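Local coordinates for protein 4-hydroxythreonine-4-phosphate dehydrogenase (Legionella pneumophila subsp. pneumophila, PDB 6XMY) that probably catalyses the NAD(P)-dependent oxidation of 4-(phosphooxy)-L-threonine, a step in pyridoxine 5'-phosphate biosynthesis, with a divalent metal as cofactor, at residues A[156-161]-A[280-285]; A[295-300]-A[314-319]; A[150-155]-A[286-291]. One frame throughout, in Å; residues are numbered along the deposited sequence.

Interaction 1: residues A[156-161]-A[280-285]; sequences ACSQMK and FNEAVN. With NAD (nicotinamide-adenine-dinucleotide), chain B; SO4 (sulfate ion), chain C.
Ala156 and Val284 form an antiparallel hydrogen-bonded pair, their backbones joined in both directions: Ala156 N to Val284 O at 2.8 Å and Val284 N to Ala156 O at 2.9 Å. The same carbonyl oxygen, Ala156 O, also takes a C-H contact from Ala283 CA at 3.2 Å. Beyond this pair the backbone-to-backbone bonding between the segments stops, and side chains carry the contact, with Cys157 CB and Ala283 CB touching at 4.0 Å. Glu282 is modelled in two conformers, so its part is less firm. In the one described, its extended arm passes beside Cys157 CB and sets OE2 2.9 Å from Ser158 N, the donor approaching from above the carboxylate plane in a nearly straight bond of 167°.

What positions Ser158 N is a two-residue hairpin turn, closed by Cys157 N to Met160 O and, weakly, Met160 N to Cys157 O. Farther along, Asn285 ND2 binds a sulfate at 2.9 Å (ND2 to O1). Thr139, His138 and Arg294 also hold this anion, consistent with a site for the substrate phosphate. Phe280 reaches the cofactor instead, NAD C8A lying at its ring edge, 3.8 Å from CZ.

Helix 314-328 covers Val284 through Ala318, Ala319 and Met322, while Ala283 rests on Leu275 of helix 268-279 and the turn leads back into strand 161-164, the neighbour of strand 152-156.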
loop_
_atom_site.group_PDB
_atom_site.type_symbol
_atom_site.label_atom_id
_atom_site.label_comp_id
_atom_site.label_asym_id
_atom_site.label_seq_id
_atom_site.Cartn_x
_atom_site.Cartn_y
_atom_site.Cartn_z
ATOM N N ALA A 156 6.435 -0.669 5.106
ATOM C CA ALA A 156 7.876 -0.493 5.176
ATOM C C ALA A 156 8.207 0.900 5.675
ATOM O O ALA A 156 7.646 1.890 5.196
ATOM C CB ALA A 156 8.511 -0.709 3.797
ATOM N N CYS A 157 9.119 0.963 6.636
ATOM C CA CYS A 157 9.704 2.209 7.106
ATOM C C CYS A 157 11.147 1.907 7.491
ATOM O O CYS A 157 11.594 0.761 7.414
ATOM C CB CYS A 157 8.900 2.792 8.273
ATOM S SG CYS A 157 8.768 1.679 9.710
ATOM N N SER A 158 11.883 2.939 7.909
ATOM C CA SER A 158 13.282 2.718 8.265
ATOM C C SER A 158 13.426 1.762 9.448
ATOM O O SER A 158 14.436 1.056 9.550
ATOM C CB SER A 158 13.984 4.045 8.552
ATOM O OG SER A 158 13.543 4.583 9.780
ATOM N N GLN A 159 12.428 1.709 10.339
ATOM C CA GLN A 159 12.538 0.866 11.527
ATOM C C GLN A 159 12.334 -0.605 11.192
ATOM O O GLN A 159 12.982 -1.478 11.788
ATOM C CB GLN A 159 11.520 1.301 12.586
ATOM C CG GLN A 159 11.778 2.659 13.223
ATOM C CD GLN A 159 11.171 3.821 12.446
ATOM O OE1 GLN A 159 10.688 3.654 11.323
ATOM N NE2 GLN A 159 11.193 5.007 13.047
ATOM N N MET A 160 11.437 -0.902 10.256
ATOM C CA MET A 160 11.049 -2.292 10.057
ATOM C C MET A 160 10.221 -2.424 8.790
ATOM O O MET A 160 9.666 -1.450 8.270
ATOM C CB MET A 160 10.240 -2.814 11.252
ATOM C CG MET A 160 8.931 -2.059 11.463
ATOM S SD MET A 160 8.005 -2.590 12.911
ATOM C CE MET A 160 9.078 -2.003 14.235
ATOM N N LYS A 161 10.140 -3.654 8.312
ATOM C CA LYS A 161 9.196 -4.053 7.284
ATOM C C LYS A 161 8.299 -5.117 7.894
ATOM O O LYS A 161 8.785 -6.021 8.580
ATOM C CB LYS A 161 9.934 -4.639 6.074
ATOM C CG LYS A 161 10.805 -3.638 5.321
ATOM C CD LYS A 161 11.481 -4.316 4.145
ATOM C CE LYS A 161 12.269 -3.330 3.291
ATOM N NZ LYS A 161 13.362 -2.653 4.054
ATOM N N PHE A 280 4.423 6.001 11.448
ATOM C CA PHE A 280 3.195 6.390 10.748
ATOM C C PHE A 280 3.436 7.395 9.625
ATOM O O PHE A 280 2.895 7.247 8.525
ATOM C CB PHE A 280 2.210 6.968 11.768
ATOM C CG PHE A 280 0.834 7.237 11.220
ATOM C CD1 PHE A 280 0.263 8.489 11.351
ATOM C CD2 PHE A 280 0.103 6.233 10.616
ATOM C CE1 PHE A 280 -1.008 8.739 10.869
ATOM C CE2 PHE A 280 -1.167 6.473 10.136
ATOM C CZ PHE A 280 -1.722 7.728 10.259
ATOM N N ASN A 281 4.225 8.440 9.881
ATOM C CA ASN A 281 4.375 9.516 8.900
ATOM C C ASN A 281 5.488 9.276 7.890
ATOM O O ASN A 281 5.771 10.160 7.074
ATOM C CB ASN A 281 4.529 10.869 9.594
ATOM C CG ASN A 281 3.303 11.239 10.389
ATOM O OD1 ASN A 281 2.187 11.246 9.864
ATOM N ND2 ASN A 281 3.495 11.527 11.665
ATOM N N GLU A 282 6.118 8.106 7.908
ATOM C CA GLU A 282 7.123 7.773 6.910
ATOM C C GLU A 282 6.856 6.453 6.208
ATOM O O GLU A 282 7.501 6.178 5.190
ATOM C CB GLU A 282 8.521 7.703 7.544
ATOM C CG GLU A 282 8.739 6.433 8.356
ATOM C CD GLU A 282 10.201 6.149 8.648
ATOM O OE1 GLU A 282 10.632 6.382 9.797
ATOM O OE2 GLU A 282 10.916 5.687 7.730
ATOM N N ALA A 283 5.931 5.642 6.706
ATOM C CA ALA A 283 5.770 4.279 6.230
ATOM C C ALA A 283 4.979 4.226 4.930
ATOM O O ALA A 283 4.128 5.080 4.651
ATOM C CB ALA A 283 5.081 3.418 7.288
ATOM N N VAL A 284 5.270 3.192 4.145
ATOM C CA VAL A 284 4.682 2.968 2.834
ATOM C C VAL A 284 4.095 1.569 2.818
ATOM O O VAL A 284 4.724 0.620 3.295
ATOM C CB VAL A 284 5.760 3.083 1.741
ATOM C CG1 VAL A 284 5.178 2.767 0.355
ATOM C CG2 VAL A 284 6.395 4.470 1.768
ATOM N N ASN A 285 2.891 1.446 2.272
ATOM C CA ASN A 285 2.282 0.157 1.990
ATOM C C ASN A 285 2.643 -0.180 0.554
ATOM O O ASN A 285 2.300 0.567 -0.367
ATOM C CB ASN A 285 0.765 0.259 2.201
ATOM C CG ASN A 285 -0.027 -0.882 1.574
ATOM O OD1 ASN A 285 0.518 -1.917 1.170
ATOM N ND2 ASN A 285 -1.341 -0.685 1.488
HETATM P PA NAD B . -7.464 6.779 9.039
HETATM O O1A NAD B . -8.461 7.501 8.155
HETATM O O2A NAD B . -5.956 6.738 8.907
HETATM O O5B NAD B . -7.757 7.623 10.512
HETATM C C5B NAD B . -6.949 7.135 11.557
HETATM C C4B NAD B . -6.385 8.313 12.373
HETATM O O4B NAD B . -5.218 8.825 11.686
HETATM C C3B NAD B . -7.441 9.452 12.429
HETATM O O3B NAD B . -7.305 10.028 13.716
HETATM C C2B NAD B . -6.981 10.387 11.272
HETATM O O2B NAD B . -7.297 11.730 11.495
HETATM C C1B NAD B . -5.433 10.206 11.365
HETATM N N9A NAD B . -4.761 10.367 10.079
HETATM C C8A NAD B . -4.820 9.564 8.927
HETATM N N7A NAD B . -4.046 10.016 7.955
HETATM C C5A NAD B . -3.435 11.147 8.477
HETATM C C6A NAD B . -2.511 12.068 7.940
HETATM N N6A NAD B . -2.040 11.899 6.677
HETATM N N1A NAD B . -2.072 13.119 8.695
HETATM C C2A NAD B . -2.573 13.229 9.963
HETATM N N3A NAD B . -3.453 12.441 10.607
HETATM C C4A NAD B . -3.867 11.392 9.815
HETATM O O3 NAD B . -8.013 5.255 9.069
HETATM P PN NAD B . -9.348 4.683 9.703
HETATM O O1N NAD B . -9.145 3.300 10.272
HETATM O O2N NAD B . -10.155 5.793 10.291
HETATM O O5D NAD B . -10.310 4.250 8.276
HETATM C C5D NAD B . -10.764 5.323 7.520
HETATM C C4D NAD B . -11.029 4.796 6.109
HETATM O O4D NAD B . -9.751 4.703 5.429
HETATM C C3D NAD B . -11.606 3.339 6.165
HETATM O O3D NAD B . -12.504 3.242 5.096
HETATM C C2D NAD B . -10.357 2.464 5.917
HETATM O O2D NAD B . -10.609 1.247 5.272
HETATM C C1D NAD B . -9.662 3.393 4.883
HETATM N N1N NAD B . -8.197 3.086 4.751
HETATM C C2N NAD B . -7.710 3.065 3.472
HETATM C C3N NAD B . -6.359 2.795 3.239
HETATM C C7N NAD B . -5.938 2.812 1.818
HETATM O O7N NAD B . -6.735 3.101 0.923
HETATM N N7N NAD B . -4.615 2.518 1.561
HETATM C C4N NAD B . -5.496 2.544 4.323
HETATM C C5N NAD B . -6.027 2.585 5.624
HETATM C C6N NAD B . -7.395 2.852 5.832
HETATM S S SO4 C . -5.067 -1.693 0.667
HETATM O O1 SO4 C . -3.802 -1.328 0.033
HETATM O O2 SO4 C . -6.130 -0.849 0.130
HETATM O O3 SO4 C . -5.367 -3.082 0.327
HETATM O O4 SO4 C . -5.035 -1.528 2.130
#

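Interaction 2: residues A[295-300]-A[314-319]; sequences TSVDHG and GSMLAA. With NAD (nicotinamide-adenine-dinucleotide), chain B.
The NAD pocket of this PdxA enzyme, whose family belongs with the isocitrate dehydrogenase-like proteins, is built in part where strand 295-297 and the loop after it lean on helix 314-319. Strand and helix run almost exactly antiparallel, at 171°, with axes 7.0 Å apart. Ser315 is the polar centre of the contact. Its OG is turned away from its own backbone N (chi1 -180°) and faces the loop, accepting Asp298 N at 2.9 Å while donating to Ala283 O. That one hydroxyl therefore ties the helix both to the cofactor loop and to the chain entering strand 284-288.

One turn on, Ala319 sets its CB against the carbonyl of Ser296, and its own carbonyl O accepts Thr295 OG1 at 2.8 Å, the hydroxyl standing well above the carbonyl plane. Val297 supplies the apolar part: its CG1 rests on Met316 CA at 3.6 Å, with Met316 CB beside it.

Toward NAD, Ser296 OG donates to Val297 O and takes a weak bond from the nicotinamide amide nitrogen N7N. Gly300 N grips phosphate oxygen O2A of NAD at 2.8 Å. The His299 imidazole has Val297 CB over one face and adenine N6A of NAD 3.3 Å above the other, each near the rim of the ring. Bonds at both nitrogens should restrain its rotation. ND1 donates to Gly300 O, 2.9 Å away and in the ring plane. NE2, the other ring nitrogen, meets a water at the edge, 2.9 Å away, and this water in turn accepts the backbone N-H of Met316.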
loop_
_atom_site.group_PDB
_atom_site.type_symbol
_atom_site.label_atom_id
_atom_site.label_comp_id
_atom_site.label_asym_id
_atom_site.label_seq_id
_atom_site.Cartn_x
_atom_site.Cartn_y
_atom_site.Cartn_z
ATOM N N THR A 295 2.652 1.328 -4.780
ATOM C CA THR A 295 2.823 1.741 -3.394
ATOM C C THR A 295 1.602 2.538 -2.958
ATOM O O THR A 295 0.720 2.876 -3.758
ATOM C CB THR A 295 4.093 2.578 -3.206
ATOM O OG1 THR A 295 3.977 3.789 -3.961
ATOM C CG2 THR A 295 5.318 1.805 -3.662
ATOM N N SER A 296 1.582 2.865 -1.669
ATOM C CA SER A 296 0.406 3.462 -1.063
ATOM C C SER A 296 0.798 4.188 0.211
ATOM O O SER A 296 1.784 3.840 0.876
ATOM C CB SER A 296 -0.618 2.376 -0.746
ATOM O OG SER A 296 -1.788 2.929 -0.178
ATOM N N VAL A 297 -0.033 5.172 0.571
ATOM C CA VAL A 297 0.018 5.707 1.921
ATOM C C VAL A 297 -0.297 4.599 2.915
ATOM O O VAL A 297 -0.901 3.574 2.579
ATOM C CB VAL A 297 -0.967 6.871 2.096
ATOM C CG1 VAL A 297 -0.550 8.056 1.243
ATOM C CG2 VAL A 297 -2.396 6.416 1.797
ATOM N N ASP A 298 0.120 4.816 4.164
ATOM C CA ASP A 298 -0.130 3.878 5.255
ATOM C C ASP A 298 -1.266 4.343 6.157
ATOM O O ASP A 298 -1.302 4.005 7.346
ATOM C CB ASP A 298 1.136 3.636 6.076
ATOM C CG ASP A 298 1.466 4.796 6.983
ATOM O OD1 ASP A 298 1.048 5.932 6.680
ATOM O OD2 ASP A 298 2.121 4.568 8.024
ATOM N N HIS A 299 -2.197 5.119 5.619
ATOM C CA HIS A 299 -3.266 5.691 6.414
ATOM C C HIS A 299 -4.521 5.753 5.563
ATOM O O HIS A 299 -4.494 5.501 4.355
ATOM C CB HIS A 299 -2.890 7.076 6.942
ATOM C CG HIS A 299 -2.595 8.070 5.861
ATOM N ND1 HIS A 299 -3.580 8.607 5.059
ATOM C CD2 HIS A 299 -1.429 8.632 5.456
ATOM C CE1 HIS A 299 -3.034 9.453 4.202
ATOM N NE2 HIS A 299 -1.729 9.487 4.420
ATOM N N GLY A 300 -5.618 6.119 6.205
ATOM C CA GLY A 300 -6.916 6.168 5.576
ATOM C C GLY A 300 -7.315 7.554 5.124
ATOM O O GLY A 300 -6.484 8.462 4.979
ATOM N N GLY A 314 3.656 13.132 4.852
ATOM C CA GLY A 314 4.890 12.362 4.888
ATOM C C GLY A 314 4.768 10.982 4.275
ATOM O O GLY A 314 5.663 10.541 3.544
ATOM N N SER A 315 3.668 10.278 4.560
ATOM C CA SER A 315 3.493 8.944 3.989
ATOM C C SER A 315 3.333 9.002 2.473
ATOM O O SER A 315 3.943 8.207 1.749
ATOM C CB SER A 315 2.304 8.230 4.624
ATOM O OG SER A 315 2.159 6.941 4.059
ATOM N N MET A 316 2.526 9.938 1.966
ATOM C CA MET A 316 2.393 10.085 0.517
ATOM C C MET A 316 3.745 10.367 -0.128
ATOM O O MET A 316 4.106 9.755 -1.145
ATOM C CB MET A 316 1.391 11.189 0.191
ATOM C CG MET A 316 1.325 11.502 -1.309
ATOM S SD MET A 316 0.823 10.115 -2.368
ATOM C CE MET A 316 -0.955 10.201 -2.172
ATOM N N LEU A 317 4.519 11.291 0.455
ATOM C CA LEU A 317 5.815 11.625 -0.128
ATOM C C LEU A 317 6.737 10.417 -0.126
ATOM O O LEU A 317 7.433 10.155 -1.116
ATOM C CB LEU A 317 6.450 12.801 0.616
ATOM C CG LEU A 317 5.830 14.172 0.357
ATOM C CD1 LEU A 317 6.281 15.173 1.431
ATOM C CD2 LEU A 317 6.213 14.670 -1.029
ATOM N N ALA A 318 6.752 9.665 0.976
ATOM C CA ALA A 318 7.542 8.440 1.039
ATOM C C ALA A 318 7.064 7.410 0.020
ATOM O O ALA A 318 7.883 6.712 -0.595
ATOM C CB ALA A 318 7.497 7.864 2.454
ATOM N N ALA A 319 5.744 7.308 -0.189
ATOM C CA ALA A 319 5.211 6.321 -1.130
ATOM C C ALA A 319 5.598 6.653 -2.564
ATOM O O ALA A 319 5.934 5.755 -3.346
ATOM C CB ALA A 319 3.692 6.233 -1.004
HETATM P PA NAD B . -7.464 6.779 9.039
HETATM O O1A NAD B . -8.461 7.501 8.155
HETATM O O2A NAD B . -5.956 6.738 8.907
HETATM O O5B NAD B . -7.757 7.623 10.512
HETATM C C5B NAD B . -6.949 7.135 11.557
HETATM C C4B NAD B . -6.385 8.313 12.373
HETATM O O4B NAD B . -5.218 8.825 11.686
HETATM C C3B NAD B . -7.441 9.452 12.429
HETATM O O3B NAD B . -7.305 10.028 13.716
HETATM C C2B NAD B . -6.981 10.387 11.272
HETATM O O2B NAD B . -7.297 11.730 11.495
HETATM C C1B NAD B . -5.433 10.206 11.365
HETATM N N9A NAD B . -4.761 10.367 10.079
HETATM C C8A NAD B . -4.820 9.564 8.927
HETATM N N7A NAD B . -4.046 10.016 7.955
HETATM C C5A NAD B . -3.435 11.147 8.477
HETATM C C6A NAD B . -2.511 12.068 7.940
HETATM N N6A NAD B . -2.040 11.899 6.677
HETATM N N1A NAD B . -2.072 13.119 8.695
HETATM C C2A NAD B . -2.573 13.229 9.963
HETATM N N3A NAD B . -3.453 12.441 10.607
HETATM C C4A NAD B . -3.867 11.392 9.815
HETATM O O3 NAD B . -8.013 5.255 9.069
HETATM P PN NAD B . -9.348 4.683 9.703
HETATM O O1N NAD B . -9.145 3.300 10.272
HETATM O O2N NAD B . -10.155 5.793 10.291
HETATM O O5D NAD B . -10.310 4.250 8.276
HETATM C C5D NAD B . -10.764 5.323 7.520
HETATM C C4D NAD B . -11.029 4.796 6.109
HETATM O O4D NAD B . -9.751 4.703 5.429
HETATM C C3D NAD B . -11.606 3.339 6.165
HETATM O O3D NAD B . -12.504 3.242 5.096
HETATM C C2D NAD B . -10.357 2.464 5.917
HETATM O O2D NAD B . -10.609 1.247 5.272
HETATM C C1D NAD B . -9.662 3.393 4.883
HETATM N N1N NAD B . -8.197 3.086 4.751
HETATM C C2N NAD B . -7.710 3.065 3.472
HETATM C C3N NAD B . -6.359 2.795 3.239
HETATM C C7N NAD B . -5.938 2.812 1.818
HETATM O O7N NAD B . -6.735 3.101 0.923
HETATM N N7N NAD B . -4.615 2.518 1.561
HETATM C C4N NAD B . -5.496 2.544 4.323
HETATM C C5N NAD B . -6.027 2.585 5.624
HETATM C C6N NAD B . -7.395 2.852 5.832
HETATM O O HOH W 1 0.460 11.168 3.671
#

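Interaction 3: residues A[150-155]-A[286-291]; sequences TVVMML and ITLGLP
Peptide units are the flat groups that meet between Val152 and Leu288 and between Met154 and Ile286. In each of these two hydrogen-bonded pairs both N-H groups find the opposite carbonyl, and the bonds from Leu288 N to Val152 O and from Ile286 N to Met154 O are nearly straight, both 2.8 Å long. Met153 and Thr287 form the non-hydrogen-bonded pair between them.

Val152, Met154, Ile286 and Leu288 lie on one face of this ladder. Met154 and Ile286 run side by side in the same direction, and a bend at the end of the methionine (chi3 76°) brings its CE to 3.7 Å from Ile286 CG2. Leu288 slants across Met154, its CD1 4.1 Å from Met154 CB, while Val152 CB and Leu288 CB meet directly. Helix 180-197 covers this face through Gln189, Leu190 and Ser193. On the other face, Thr287 OG1 bonds to Arg294, predicted to bind substrate, and Met153, in the conformer described (a second is modelled), lies near Thr139 and the bound sulfate.

Just past the last bonded pair Val151 CA approaches Leu288 O at 3.2 Å, and Val151 CG1 touches Leu290 CD2 at 3.7 Å. Gly289, just after the strand, has a positive phi of 107°, a conformation suited to glycine.

This is a twisted antiparallel beta ladder, its strand directions 145° apart, with one face under a helix and the other turned toward the probable substrate site.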
loop_
_atom_site.group_PDB
_atom_site.type_symbol
_atom_site.label_atom_id
_atom_site.label_comp_id
_atom_site.label_asym_id
_atom_site.label_seq_id
_atom_site.Cartn_x
_atom_site.Cartn_y
_atom_site.Cartn_z
ATOM N N THR A 150 -1.239 -14.974 -5.459
ATOM C CA THR A 150 -0.676 -14.532 -4.186
ATOM C C THR A 150 -0.009 -13.178 -4.364
ATOM O O THR A 150 0.995 -13.060 -5.076
ATOM C CB THR A 150 0.329 -15.543 -3.637
ATOM O OG1 THR A 150 -0.276 -16.840 -3.579
ATOM C CG2 THR A 150 0.779 -15.126 -2.231
ATOM N N VAL A 151 -0.568 -12.160 -3.719
ATOM C CA VAL A 151 0.114 -10.895 -3.524
ATOM C C VAL A 151 0.318 -10.723 -2.026
ATOM O O VAL A 151 -0.308 -11.400 -1.206
ATOM C CB VAL A 151 -0.671 -9.710 -4.107
ATOM C CG1 VAL A 151 -0.910 -9.908 -5.595
ATOM C CG2 VAL A 151 -1.972 -9.543 -3.356
ATOM N N VAL A 152 1.221 -9.821 -1.669
ATOM C CA VAL A 152 1.578 -9.621 -0.271
ATOM C C VAL A 152 1.533 -8.133 0.032
ATOM O O VAL A 152 2.141 -7.326 -0.683
ATOM C CB VAL A 152 2.971 -10.185 0.062
ATOM C CG1 VAL A 152 3.302 -9.904 1.534
ATOM C CG2 VAL A 152 3.046 -11.672 -0.246
ATOM N N MET A 153 0.815 -7.775 1.085
ATOM C CA MET A 153 0.839 -6.419 1.614
ATOM C C MET A 153 2.006 -6.302 2.584
ATOM O O MET A 153 2.095 -7.059 3.561
ATOM C CB MET A 153 -0.460 -6.092 2.346
ATOM C CG MET A 153 -0.390 -4.787 3.137
ATOM S SD MET A 153 -1.848 -4.441 4.143
ATOM C CE MET A 153 -3.130 -4.485 2.890
ATOM N N MET A 154 2.900 -5.361 2.319
ATOM C CA MET A 154 4.044 -5.128 3.188
ATOM C C MET A 154 4.109 -3.646 3.499
ATOM O O MET A 154 4.146 -2.821 2.586
ATOM C CB MET A 154 5.357 -5.602 2.556
ATOM C CG MET A 154 6.549 -5.433 3.483
ATOM S SD MET A 154 8.100 -5.975 2.755
ATOM C CE MET A 154 8.462 -4.623 1.645
ATOM N N LEU A 155 4.090 -3.301 4.773
ATOM C CA LEU A 155 4.375 -1.933 5.178
ATOM C C LEU A 155 5.859 -1.801 5.493
ATOM O O LEU A 155 6.477 -2.714 6.061
ATOM C CB LEU A 155 3.499 -1.498 6.360
ATOM C CG LEU A 155 2.143 -0.892 5.942
ATOM C CD1 LEU A 155 1.218 -1.937 5.312
ATOM C CD2 LEU A 155 1.450 -0.195 7.108
ATOM N N ILE A 286 3.397 -1.254 0.366
ATOM C CA ILE A 286 3.788 -1.694 -0.965
ATOM C C ILE A 286 3.199 -3.075 -1.212
ATOM O O ILE A 286 3.269 -3.951 -0.338
ATOM C CB ILE A 286 5.312 -1.669 -1.161
ATOM C CG1 ILE A 286 5.655 -2.150 -2.566
ATOM C CG2 ILE A 286 6.021 -2.504 -0.129
ATOM C CD1 ILE A 286 7.038 -1.902 -2.906
ATOM N N THR A 287 2.609 -3.263 -2.394
ATOM C CA THR A 287 2.051 -4.553 -2.769
ATOM C C THR A 287 3.106 -5.340 -3.536
ATOM O O THR A 287 3.633 -4.862 -4.550
ATOM C CB THR A 287 0.801 -4.384 -3.628
ATOM O OG1 THR A 287 -0.171 -3.612 -2.916
ATOM C CG2 THR A 287 0.221 -5.746 -3.973
ATOM N N LEU A 288 3.414 -6.542 -3.055
ATOM C CA LEU A 288 4.385 -7.414 -3.698
ATOM C C LEU A 288 3.668 -8.474 -4.519
ATOM O O LEU A 288 2.665 -9.041 -4.076
ATOM C CB LEU A 288 5.236 -8.115 -2.638
ATOM C CG LEU A 288 5.786 -7.206 -1.548
ATOM C CD1 LEU A 288 6.567 -8.042 -0.544
ATOM C CD2 LEU A 288 6.635 -6.071 -2.124
ATOM N N GLY A 289 4.200 -8.756 -5.712
ATOM C CA GLY A 289 3.705 -9.845 -6.534
ATOM C C GLY A 289 2.896 -9.446 -7.753
ATOM O O GLY A 289 2.458 -10.336 -8.494
ATOM N N LEU A 290 2.664 -8.159 -7.982
ATOM C CA LEU A 290 1.978 -7.732 -9.193
ATOM C C LEU A 290 2.984 -7.531 -10.314
ATOM O O LEU A 290 4.181 -7.371 -10.061
ATOM C CB LEU A 290 1.287 -6.396 -8.939
ATOM C CG LEU A 290 0.259 -6.314 -7.814
ATOM C CD1 LEU A 290 -0.162 -4.873 -7.657
ATOM C CD2 LEU A 290 -0.939 -7.216 -8.097
ATOM N N PRO A 291 2.531 -7.497 -11.572
ATOM C CA PRO A 291 3.439 -7.158 -12.675
ATOM C C PRO A 291 3.724 -5.670 -12.789
ATOM O O PRO A 291 4.480 -5.264 -13.681
ATOM C CB PRO A 291 2.689 -7.674 -13.915
ATOM C CG PRO A 291 1.283 -7.648 -13.543
ATOM C CD PRO A 291 1.205 -7.917 -12.058
#

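How the interactions relate
From the N terminus, segment 150-155 comes first and runs straight into 156-161; the chain then travels through helices and other strands before returning at 280-285 and 286-291. Interaction 3 closes that long loop, and interaction 1 is nested inside it: the two are successive lengths of one antiparallel pairing, strand 152-156 against 284-288. Interaction 2 follows in series, closing a much shorter loop between strand 294-297 and helix 314-328. Strand 284-288 lies between the other two strands, with Asn285 N bonded to Ser296 O. Together the contacts join the strands beside the sulfate site to the loop that binds NAD and the helix packed behind it.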